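Local coordinates for putative metal-dependent isothiocyanate hydrolase SaxA (Pectobacterium carotovorum, PDB 6BRM), which probably hydrolyses isothiocyanates, toxic plant defence compounds, using a pair of zinc ions held by a metallo-beta-lactamase-type fold, at residues L21-L26 with T70-E75; V183-G188 with I198-E203. One frame throughout, in Å; residues are numbered along the deposited sequence.

Contact 1. Residues L21-L26 with T70-E75. With ZN (zinc ion), chain M.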
ATOM      1  N   LEU B  21      21.302  13.845  -6.655  1.00 48.27           N
ATOM      2  CA  LEU B  21      21.792  12.541  -7.090  1.00 47.16           C
ATOM      3  C   LEU B  21      20.955  11.492  -6.369  1.00 47.71           C
ATOM      4  O   LEU B  21      21.103  11.310  -5.162  1.00 46.98           O
ATOM      5  CB  LEU B  21      23.283  12.392  -6.757  1.00 46.59           C
ATOM      6  CG  LEU B  21      23.991  11.044  -6.961  1.00 46.17           C
ATOM      7  CD1 LEU B  21      23.904  10.536  -8.392  1.00 45.48           C
ATOM      8  CD2 LEU B  21      25.447  11.166  -6.536  1.00 46.53           C
ATOM      9  N   ILE B  22      20.068  10.822  -7.107  1.00 48.20           N
ATOM     10  CA  ILE B  22      19.163   9.826  -6.534  1.00 48.86           C
ATOM     11  C   ILE B  22      19.790   8.439  -6.660  1.00 50.95           C
ATOM     12  O   ILE B  22      20.159   8.031  -7.762  1.00 53.50           O
ATOM     13  CB  ILE B  22      17.770   9.848  -7.223  1.00 49.09           C
ATOM     14  CG1 ILE B  22      17.067  11.200  -6.988  1.00 49.87           C
ATOM     15  CG2 ILE B  22      16.893   8.694  -6.732  1.00 48.58           C
ATOM     16  CD1 ILE B  22      17.144  12.160  -8.156  1.00 50.25           C
ATOM     17  N   ASP B  23      19.898   7.732  -5.532  1.00 51.18           N
ATOM     18  CA  ASP B  23      20.346   6.333  -5.476  1.00 51.65           C
ATOM     19  C   ASP B  23      21.721   6.078  -6.125  1.00 51.94           C
ATOM     20  O   ASP B  23      21.805   5.433  -7.174  1.00 52.24           O
ATOM     21  CB  ASP B  23      19.276   5.414  -6.082  1.00 53.41           C
ATOM     22  CG  ASP B  23      17.963   5.455  -5.314  1.00 54.05           C
ATOM     23  OD1 ASP B  23      17.787   6.347  -4.456  1.00 55.19           O
ATOM     24  OD2 ASP B  23      17.102   4.588  -5.571  1.00 53.30           O
ATOM     25  N   PRO B  24      22.803   6.570  -5.491  1.00 52.28           N
ATOM     26  CA  PRO B  24      24.138   6.427  -6.085  1.00 53.98           C
ATOM     27  C   PRO B  24      24.743   5.015  -5.975  1.00 55.91           C
ATOM     28  O   PRO B  24      25.034   4.548  -4.870  1.00 55.23           O
ATOM     29  CB  PRO B  24      24.990   7.459  -5.318  1.00 54.68           C
ATOM     30  CG  PRO B  24      24.109   8.066  -4.273  1.00 53.70           C
ATOM     31  CD  PRO B  24      22.855   7.255  -4.188  1.00 52.90           C
ATOM     32  N   MET B  25      24.902   4.350  -7.122  1.00 58.90           N
ATOM     33  CA  MET B  25      25.695   3.122  -7.242  1.00 60.61           C
ATOM     34  C   MET B  25      26.979   3.490  -7.990  1.00 63.11           C
ATOM     35  O   MET B  25      26.941   3.753  -9.195  1.00 65.51           O
ATOM     36  CB  MET B  25      24.915   2.044  -7.998  1.00 60.80           C
ATOM     37  CG  MET B  25      25.481   0.641  -7.836  1.00 62.32           C
ATOM     38  SD  MET B  25      25.305  -0.438  -9.274  1.00 63.78           S
ATOM     39  CE  MET B  25      23.536  -0.452  -9.543  1.00 63.62           C
ATOM     40  N   LEU B  26      28.102   3.522  -7.270  1.00 64.27           N
ATOM     41  CA  LEU B  26      29.369   4.074  -7.780  1.00 66.41           C
ATOM     42  C   LEU B  26      30.537   3.067  -7.904  1.00 68.73           C
ATOM     43  O   LEU B  26      31.681   3.477  -8.121  1.00 70.09           O
ATOM     44  CB  LEU B  26      29.782   5.274  -6.900  1.00 66.54           C
ATOM     45  CG  LEU B  26      29.331   6.666  -7.354  1.00 66.21           C
ATOM     46  CD1 LEU B  26      27.840   6.729  -7.658  1.00 65.80           C
ATOM     47  CD2 LEU B  26      29.708   7.689  -6.295  1.00 66.94           C
ATOM     48  N   THR B  70      21.701  -2.721  -2.173  1.00 48.77           N
ATOM     49  CA  THR B  70      23.076  -2.474  -2.646  1.00 49.63           C
ATOM     50  C   THR B  70      23.155  -1.864  -4.050  1.00 50.87           C
ATOM     51  O   THR B  70      24.031  -1.036  -4.315  1.00 50.45           O
ATOM     52  CB  THR B  70      23.927  -3.761  -2.592  1.00 49.80           C
ATOM     53  OG1 THR B  70      23.715  -4.424  -1.337  1.00 49.55           O
ATOM     54  CG2 THR B  70      25.414  -3.444  -2.747  1.00 49.93           C
ATOM     55  N   ASP B  71      22.221  -2.244  -4.926  1.00 51.41           N
ATOM     56  CA  ASP B  71      22.101  -1.641  -6.271  1.00 51.87           C
ATOM     57  C   ASP B  71      21.553  -0.194  -6.295  1.00 51.50           C
ATOM     58  O   ASP B  71      21.328   0.362  -7.374  1.00 53.76           O
ATOM     59  CB  ASP B  71      21.258  -2.540  -7.202  1.00 52.49           C
ATOM     60  CG  ASP B  71      19.836  -2.733  -6.704  1.00 53.06           C
ATOM     61  OD1 ASP B  71      19.690  -3.140  -5.533  1.00 55.13           O
ATOM     62  OD2 ASP B  71      18.869  -2.491  -7.463  1.00 51.60           O
ATOM     63  N   HIS B  72      21.302   0.392  -5.120  1.00 49.64           N
ATOM     64  CA  HIS B  72      20.956   1.813  -4.975  1.00 48.51           C
ATOM     65  C   HIS B  72      21.887   2.604  -4.039  1.00 47.18           C
ATOM     66  O   HIS B  72      21.757   3.821  -3.936  1.00 47.39           O
ATOM     67  CB  HIS B  72      19.523   1.925  -4.448  1.00 47.85           C
ATOM     68  CG  HIS B  72      18.515   1.226  -5.299  1.00 45.94           C
ATOM     69  ND1 HIS B  72      17.715   1.890  -6.200  1.00 46.18           N
ATOM     70  CD2 HIS B  72      18.190  -0.085  -5.399  1.00 47.28           C
ATOM     71  CE1 HIS B  72      16.934   1.021  -6.817  1.00 46.84           C
ATOM     72  NE2 HIS B  72      17.202  -0.186  -6.348  1.00 47.77           N
ATOM     73  N   TRP B  73      22.822   1.921  -3.376  1.00 46.86           N
ATOM     74  CA  TRP B  73      23.659   2.504  -2.326  1.00 45.93           C
ATOM     75  C   TRP B  73      24.701   1.452  -1.923  1.00 48.38           C
ATOM     76  O   TRP B  73      24.524   0.729  -0.933  1.00 48.98           O
ATOM     77  CB  TRP B  73      22.798   2.925  -1.124  1.00 44.19           C
ATOM     78  CG  TRP B  73      23.539   3.560   0.021  1.00 42.47           C
ATOM     79  CD1 TRP B  73      23.620   3.093   1.301  1.00 41.25           C
ATOM     80  CD2 TRP B  73      24.284   4.784  -0.007  1.00 41.10           C
ATOM     81  NE1 TRP B  73      24.373   3.945   2.069  1.00 40.89           N
ATOM     82  CE2 TRP B  73      24.791   4.992   1.293  1.00 40.89           C
ATOM     83  CE3 TRP B  73      24.574   5.723  -1.007  1.00 41.09           C
ATOM     84  CZ2 TRP B  73      25.574   6.105   1.624  1.00 41.22           C
ATOM     85  CZ3 TRP B  73      25.356   6.833  -0.680  1.00 41.07           C
ATOM     86  CH2 TRP B  73      25.844   7.012   0.625  1.00 41.27           C
ATOM     87  N   ASP B  74      25.767   1.359  -2.719  1.00 51.29           N
ATOM     88  CA  ASP B  74      26.827   0.351  -2.518  1.00 53.20           C
ATOM     89  C   ASP B  74      27.980   0.883  -1.676  1.00 56.96           C
ATOM     90  O   ASP B  74      28.039   2.079  -1.379  1.00 59.24           O
ATOM     91  CB  ASP B  74      27.340  -0.206  -3.863  1.00 53.00           C
ATOM     92  CG  ASP B  74      27.972   0.855  -4.769  1.00 52.07           C
ATOM     93  OD1 ASP B  74      28.113   2.031  -4.373  1.00 51.59           O
ATOM     94  OD2 ASP B  74      28.325   0.499  -5.908  1.00 50.12           O
ATOM     95  N   GLU B  75      28.891  -0.015  -1.303  1.00 63.13           N
ATOM     96  CA  GLU B  75      30.079   0.336  -0.508  1.00 64.99           C
ATOM     97  C   GLU B  75      30.949   1.390  -1.208  1.00 64.90           C
ATOM     98  O   GLU B  75      31.472   2.285  -0.550  1.00 67.94           O
ATOM     99  CB  GLU B  75      30.910  -0.921  -0.187  1.00 67.69           C
ATOM    100  CG  GLU B  75      31.943  -0.755   0.930  1.00 70.87           C
ATOM    101  CD  GLU B  75      31.338  -0.698   2.330  1.00 73.50           C
ATOM    102  OE1 GLU B  75      30.457  -1.532   2.651  1.00 77.09           O
ATOM    103  OE2 GLU B  75      31.759   0.173   3.127  1.00 69.59           O
TER
HETATM  104 ZN    ZN M 302      16.713  -2.198  -7.073  1.00 52.75          ZN
HETATM  105  O   HOH W   1      17.260  -3.260  -5.219  1.00 47.57           O
HETATM  106  O   HOH W   2      16.014  -4.200  -7.661  1.00 46.81           O
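The carboxylate of D23 lies alongside the imidazole of H72, both side chains pointing the same way and their planes nearly perpendicular, 81° apart. H72 ND1 donates to D23 OD2 at 2.8 Å; the bond is bent (141°) and arrives on the anti side of the carboxylate, tilted out of both planes. A chi1 of -62°, with CG anti to the carbonyl carbon, brings the D23 carboxylate beside the ring, and T66 OG1 gives OD2 a second bond. Through its other nitrogen, NE2, the ring binds zinc at 2.2 Å, and D71 OD2 reaches the same ion at an equal distance. Water 1 is a further zinc ligand next to D71. Beyond the metal site the two loops pack together and share one further polar link. P24 CD lies 3.9 Å from W73 CE3, meeting the indole obliquely, while the M25 and D74 side chains cross at about a right angle, with M25 CG 3.4 Å from D74 OD2. L26 N gives D74 OD1 a nearly straight bond of 3.3 Å on the syn side, and that oxygen also caps A77 N at the start of helix 75-80. D71 and H72 belong to the HxHxDH motif of this superfamily. With ND1 donating to D23, NE2 is the nitrogen that coordinates the metal; D23 is a second-shell residue that, together with the metal bond, should hold the ring's rotation, and it probably polarises the imidazole.

Contact 2. Residues V183-G188 with I198-E203; sequences VVLNTG and IIMGKE
Strand 182-186 of one of the two large sheets ends beside the dinuclear zinc site, and the contact lies where the chain leaving that strand packs against the loop that leads into helix 203-211. The backbones come closest at T187 and G201, but they do not pair as strands. N186 O receives a weak, bent bond from M200 N at 3.4 Å, and T187 CA turns its hydrogen toward M200 O at 3.5 Å. Side chains pack around this approach. I199 swings CG1 between its backbone N and carbonyl carbon (chi1 57°), then runs extended, which carries CD1 to 3.8 Å from both N and CA of G188. M200 takes another course: its CB lies beside N186 O, and the chain brings SD obliquely past L185, 3.9 Å from CD2, in an apolar contact. T187 meets the loop with its methyl, CG2 lying 3.5 Å from G201 O, while its hydroxyl makes a weak bond to S220 O. The N186 amide has its partner outside both segments: ND2 donates to OD1 of the zinc ligand D164, which makes N186 a second-shell residue. The backbone carbonyl I198 O in turn accepts from ND1 of the zinc ligand H128. The strand itself runs between strands 159-163 and 216-220, parallel to both. Helix 169-178 lies along one side, where its Y171 touches both L185 and M200 and so joins sheet, loop and helix in one apolar cluster.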
ATOM      1  N   VAL B 183       6.811  10.012 -15.648  1.00 51.05           N
ATOM      2  CA  VAL B 183       6.845   8.910 -14.683  1.00 50.19           C
ATOM      3  C   VAL B 183       8.080   8.054 -14.968  1.00 48.74           C
ATOM      4  O   VAL B 183       8.144   7.392 -16.004  1.00 49.06           O
ATOM      5  CB  VAL B 183       5.562   8.051 -14.756  1.00 50.69           C
ATOM      6  CG1 VAL B 183       5.530   7.022 -13.633  1.00 51.54           C
ATOM      7  CG2 VAL B 183       4.324   8.934 -14.666  1.00 51.17           C
ATOM      8  N   VAL B 184       9.052   8.076 -14.052  1.00 47.34           N
ATOM      9  CA  VAL B 184      10.283   7.288 -14.186  1.00 46.96           C
ATOM     10  C   VAL B 184      10.093   5.937 -13.488  1.00 47.12           C
ATOM     11  O   VAL B 184       9.935   5.885 -12.266  1.00 46.34           O
ATOM     12  CB  VAL B 184      11.512   8.017 -13.587  1.00 47.14           C
ATOM     13  CG1 VAL B 184      12.800   7.265 -13.919  1.00 47.21           C
ATOM     14  CG2 VAL B 184      11.594   9.450 -14.093  1.00 47.32           C
ATOM     15  N   LEU B 185      10.108   4.853 -14.268  1.00 48.23           N
ATOM     16  CA  LEU B 185       9.907   3.496 -13.747  1.00 49.61           C
ATOM     17  C   LEU B 185      11.212   2.709 -13.684  1.00 51.19           C
ATOM     18  O   LEU B 185      12.103   2.897 -14.522  1.00 50.39           O
ATOM     19  CB  LEU B 185       8.919   2.727 -14.624  1.00 50.01           C
ATOM     20  CG  LEU B 185       7.587   3.394 -14.952  1.00 49.74           C
ATOM     21  CD1 LEU B 185       6.757   2.464 -15.817  1.00 49.71           C
ATOM     22  CD2 LEU B 185       6.825   3.781 -13.698  1.00 49.49           C
ATOM     23  N   ASN B 186      11.301   1.831 -12.686  1.00 51.84           N
ATOM     24  CA  ASN B 186      12.400   0.877 -12.548  1.00 51.08           C
ATOM     25  C   ASN B 186      11.979  -0.441 -13.200  1.00 52.07           C
ATOM     26  O   ASN B 186      11.430  -1.324 -12.536  1.00 53.23           O
ATOM     27  CB  ASN B 186      12.747   0.683 -11.068  1.00 49.83           C
ATOM     28  CG  ASN B 186      13.369   1.924 -10.445  1.00 49.97           C
ATOM     29  OD1 ASN B 186      13.505   2.968 -11.091  1.00 49.09           O
ATOM     30  ND2 ASN B 186      13.759   1.814  -9.182  1.00 48.54           N
ATOM     31  N   THR B 187      12.231  -0.551 -14.508  1.00 53.81           N
ATOM     32  CA  THR B 187      11.762  -1.670 -15.339  1.00 54.48           C
ATOM     33  C   THR B 187      12.861  -2.720 -15.579  1.00 56.45           C
ATOM     34  O   THR B 187      13.181  -3.068 -16.719  1.00 56.32           O
ATOM     35  CB  THR B 187      11.233  -1.162 -16.698  1.00 54.17           C
ATOM     36  OG1 THR B 187      12.234  -0.356 -17.329  1.00 54.45           O
ATOM     37  CG2 THR B 187       9.980  -0.338 -16.514  1.00 54.36           C
ATOM     38  N   GLY B 188      13.426  -3.227 -14.489  1.00 57.31           N
ATOM     39  CA  GLY B 188      14.419  -4.293 -14.549  1.00 58.13           C
ATOM     40  C   GLY B 188      13.833  -5.671 -14.765  1.00 58.51           C
ATOM     41  O   GLY B 188      14.473  -6.528 -15.380  1.00 58.15           O
ATOM     42  N   ILE B 198       9.662  -8.737  -8.398  1.00 48.65           N
ATOM     43  CA  ILE B 198       9.941  -7.862  -7.244  1.00 46.54           C
ATOM     44  C   ILE B 198       9.994  -6.363  -7.586  1.00 45.27           C
ATOM     45  O   ILE B 198       9.997  -5.524  -6.674  1.00 43.00           O
ATOM     46  CB  ILE B 198      11.244  -8.265  -6.502  1.00 46.74           C
ATOM     47  CG1 ILE B 198      12.454  -8.300  -7.448  1.00 46.24           C
ATOM     48  CG2 ILE B 198      11.067  -9.616  -5.823  1.00 46.89           C
ATOM     49  CD1 ILE B 198      13.786  -8.187  -6.739  1.00 46.44           C
ATOM     50  N   ILE B 199      10.067  -6.041  -8.880  1.00 43.81           N
ATOM     51  CA  ILE B 199       9.974  -4.670  -9.383  1.00 44.37           C
ATOM     52  C   ILE B 199       9.155  -4.676 -10.690  1.00 46.06           C
ATOM     53  O   ILE B 199       8.622  -5.720 -11.078  1.00 45.47           O
ATOM     54  CB  ILE B 199      11.381  -4.034  -9.571  1.00 44.58           C
ATOM     55  CG1 ILE B 199      12.258  -4.869 -10.514  1.00 44.28           C
ATOM     56  CG2 ILE B 199      12.083  -3.863  -8.227  1.00 43.57           C
ATOM     57  CD1 ILE B 199      13.572  -4.199 -10.864  1.00 44.26           C
ATOM     58  N   MET B 200       9.051  -3.528 -11.363  1.00 48.53           N
ATOM     59  CA  MET B 200       8.218  -3.411 -12.572  1.00 49.75           C
ATOM     60  C   MET B 200       8.883  -4.038 -13.794  1.00 50.33           C
ATOM     61  O   MET B 200      10.081  -4.339 -13.783  1.00 48.76           O
ATOM     62  CB  MET B 200       7.877  -1.946 -12.875  1.00 50.12           C
ATOM     63  CG  MET B 200       7.313  -1.187 -11.688  1.00 50.88           C
ATOM     64  SD  MET B 200       6.341   0.272 -12.087  1.00 52.53           S
ATOM     65  CE  MET B 200       4.722  -0.199 -11.479  1.00 52.78           C
ATOM     66  N   GLY B 201       8.085  -4.219 -14.843  1.00 51.10           N
ATOM     67  CA  GLY B 201       8.552  -4.782 -16.108  1.00 53.98           C
ATOM     68  C   GLY B 201       7.965  -4.066 -17.304  1.00 57.08           C
ATOM     69  O   GLY B 201       7.626  -2.883 -17.228  1.00 59.58           O
ATOM     70  N   LYS B 202       7.856  -4.792 -18.415  1.00 59.99           N
ATOM     71  CA  LYS B 202       7.286  -4.250 -19.651  1.00 61.04           C
ATOM     72  C   LYS B 202       5.773  -4.032 -19.539  1.00 63.01           C
ATOM     73  O   LYS B 202       5.279  -2.987 -19.962  1.00 64.06           O
ATOM     74  CB  LYS B 202       7.638  -5.131 -20.867  1.00 61.09           C
ATOM     75  CG  LYS B 202       7.003  -6.518 -20.903  1.00 61.67           C
ATOM     76  CD  LYS B 202       7.709  -7.429 -21.900  1.00 62.21           C
ATOM     77  CE  LYS B 202       7.019  -8.780 -22.015  1.00 62.11           C
ATOM     78  NZ  LYS B 202       7.704  -9.682 -22.980  1.00 61.99           N
ATOM     79  N   GLU B 203       5.052  -4.998 -18.958  1.00 62.85           N
ATOM     80  CA  GLU B 203       3.587  -4.901 -18.779  1.00 62.71           C
ATOM     81  C   GLU B 203       3.156  -3.643 -18.026  1.00 60.50           C
ATOM     82  O   GLU B 203       2.150  -3.021 -18.368  1.00 58.65           O
ATOM     83  CB  GLU B 203       3.032  -6.131 -18.044  1.00 66.40           C
ATOM     84  CG  GLU B 203       2.890  -7.379 -18.906  1.00 68.28           C
ATOM     85  CD  GLU B 203       2.119  -8.489 -18.206  1.00 70.00           C
ATOM     86  OE1 GLU B 203       2.706  -9.571 -17.976  1.00 70.54           O
ATOM     87  OE2 GLU B 203       0.928  -8.280 -17.876  1.00 70.88           O
TER

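In the fold
The two contacts approach the zinc pair from different sheets, as expected of the alpha-beta-beta-alpha sandwich of this superfamily. Contact 1 follows the end of strand 18-22 in one sheet, and contact 2 lies at the end of strand 182-186 in the other, on opposite sides of the chain's centre. Their centres are about 18 Å apart, yet they meet at the metal site, where H72 CE1 packs 4.0 Å from N186 ND2. Contact 1 supplies direct ligands of one zinc; contact 2 works through the second shell, where N186 probably helps to position D164, the ligand shared by both ions, and lies about 3 Å, side chain to side chain, from H221. The nearest atom of the I199 side chain is about 5 Å from a zinc ion.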